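Local coordinates for protein DegQ (Legionella pneumophila, PDB 4YO1) that probably acts as a periplasmic serine endopeptidase of the HtrA type, here its protease domain and first PDZ domain, at residues A[232-236]-A[237-241]. The protein carries 1 engineered substitution. Sequence-based numbering, arbitrary orientation.
Sequences FAIPI and NMAKD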
loop_
_atom_site.group_PDB
_atom_site.type_symbol
_atom_site.label_atom_id
_atom_site.label_comp_id
_atom_site.label_asym_id
_atom_site.label_seq_id
_atom_site.Cartn_x
_atom_site.Cartn_y
_atom_site.Cartn_z
ATOM N N PHE A 232 -4.077 10.956 6.075
ATOM C CA PHE A 232 -3.682 11.987 7.036
ATOM C C PHE A 232 -4.198 11.712 8.447
ATOM O O PHE A 232 -5.346 11.305 8.633
ATOM C CB PHE A 232 -4.189 13.363 6.596
ATOM C CG PHE A 232 -3.441 13.955 5.413
ATOM C CD1 PHE A 232 -2.273 14.673 5.600
ATOM C CD2 PHE A 232 -3.908 13.788 4.123
ATOM C CE1 PHE A 232 -1.578 15.218 4.527
ATOM C CE2 PHE A 232 -3.240 14.330 3.035
ATOM C CZ PHE A 232 -2.054 15.052 3.233
ATOM N N ALA A 233 -3.347 11.942 9.441
ATOM C CA ALA A 233 -3.770 11.842 10.833
ATOM C C ALA A 233 -3.326 13.063 11.646
ATOM O O ALA A 233 -2.422 13.792 11.254
ATOM C CB ALA A 233 -3.257 10.562 11.466
ATOM N N ILE A 234 -3.975 13.288 12.780
ATOM C CA ILE A 234 -3.639 14.410 13.639
ATOM C C ILE A 234 -2.787 13.900 14.789
ATOM O O ILE A 234 -3.233 13.026 15.535
ATOM C CB ILE A 234 -4.910 15.075 14.201
ATOM C CG1 ILE A 234 -5.794 15.600 13.061
ATOM C CG2 ILE A 234 -4.546 16.202 15.144
ATOM C CD1 ILE A 234 -5.279 16.879 12.402
ATOM N N PRO A 235 -1.558 14.441 14.935
ATOM C CA PRO A 235 -0.596 13.990 15.948
ATOM C C PRO A 235 -1.253 14.013 17.315
ATOM O O PRO A 235 -1.824 15.037 17.684
ATOM C CB PRO A 235 0.494 15.053 15.888
ATOM C CG PRO A 235 0.368 15.649 14.543
ATOM C CD PRO A 235 -1.085 15.642 14.232
ATOM N N ILE A 236 -1.189 12.902 18.039
ATOM C CA ILE A 236 -1.939 12.744 19.282
ATOM C C ILE A 236 -1.635 13.819 20.333
ATOM O O ILE A 236 -2.452 14.080 21.213
ATOM C CB ILE A 236 -1.748 11.331 19.886
ATOM C CG1 ILE A 236 -2.724 11.088 21.045
ATOM C CG2 ILE A 236 -0.320 11.110 20.304
ATOM C CD1 ILE A 236 -4.187 10.999 20.611
ATOM N N ASN A 237 -0.474 14.457 20.249
ATOM C CA ASN A 237 -0.198 15.556 21.159
ATOM C C ASN A 237 -1.209 16.654 20.917
ATOM O O ASN A 237 -1.923 17.065 21.822
ATOM C CB ASN A 237 1.224 16.083 20.978
ATOM C CG ASN A 237 2.262 15.166 21.581
ATOM O OD1 ASN A 237 1.954 14.349 22.447
ATOM N ND2 ASN A 237 3.498 15.295 21.128
ATOM N N MET A 238 -1.273 17.106 19.675
ATOM C CA MET A 238 -2.245 18.099 19.247
ATOM C C MET A 238 -3.666 17.644 19.540
ATOM O O MET A 238 -4.501 18.432 19.977
ATOM C CB MET A 238 -2.084 18.330 17.752
ATOM C CG MET A 238 -2.988 19.367 17.140
ATOM S SD MET A 238 -2.298 19.888 15.559
ATOM C CE MET A 238 -3.277 21.359 15.254
ATOM N N ALA A 239 -3.938 16.369 19.296
ATOM C CA ALA A 239 -5.268 15.822 19.534
ATOM C C ALA A 239 -5.656 15.957 20.998
ATOM O O ALA A 239 -6.761 16.401 21.318
ATOM C CB ALA A 239 -5.327 14.381 19.106
ATOM N N LYS A 240 -4.741 15.584 21.887
ATOM C CA LYS A 240 -5.016 15.655 23.313
ATOM C C LYS A 240 -5.152 17.099 23.773
ATOM O O LYS A 240 -5.982 17.401 24.626
ATOM C CB LYS A 240 -3.959 14.900 24.119
ATOM C CG LYS A 240 -4.237 13.403 24.189
ATOM C CD LYS A 240 -3.324 12.671 25.163
ATOM C CE LYS A 240 -1.865 12.827 24.766
ATOM N NZ LYS A 240 -0.932 12.004 25.585
ATOM N N ASP A 241 -4.369 17.994 23.187
ATOM C CA ASP A 241 -4.516 19.402 23.513
ATOM C C ASP A 241 -5.931 19.943 23.216
ATOM O O ASP A 241 -6.499 20.674 24.029
ATOM C CB ASP A 241 -3.427 20.246 22.840
ATOM C CG ASP A 241 -2.044 20.039 23.471
ATOM O OD1 ASP A 241 -1.974 19.530 24.611
ATOM O OD2 ASP A 241 -1.022 20.381 22.831
#
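Ile234 lays its CG2 methyl across the first part of the Met238 side chain, meeting Met238 CG at 4.1 Å. With CG anti to the backbone N (chi1 -178°) and the rest extended, the methionine carries its sulfur away from the strand, and its CB and CG do the touching. The same methyl lies 4.4 Å from Ala239 CB, whose bond from CA points toward the strand. Ile236 adds a further apolar touch: its CG1 branch, anti to the backbone N (chi1 -170°), brings CD1 to 3.9 Å from Ala239 CB. The aliphatic part of Lys240 passes across Ile236 at a slant, Lys240 CG lying 4.2 Å from Ile236 CG1. Leu124 of strand 124-128 also packs on Ile234 and Ala239, while Ile139 covers Ile236 and Lys240.

Backbone bonds form the first turn of the helix. The carbonyl of Pro235, at the N-cap position, accepts the amide of Ala239 (Ala239 N to Pro235 O, 3.0 Å), with the donor in the carbonyl plane. One residue on, Lys240 N reaches Ile236 O at 2.8 Å, tilted out of that carbonyl's plane. Asn237 is held by the neighbouring loop: its ND2 bonds to Asp141 OD1 and its backbone N to Ser142 OG. The Asn237 side chain lies about 4 Å from a bound cadmium ion.

The last strand of the second beta-barrel thus turns directly into helix 236-249, with Ile234 about 6 Å, side chain to side chain, from Asp123, the predicted charge-relay aspartate. A helix closing the protease domain after the final barrel strand is characteristic of the chymotrypsin-like double beta-barrel fold; here it leads on toward the PDZ domain.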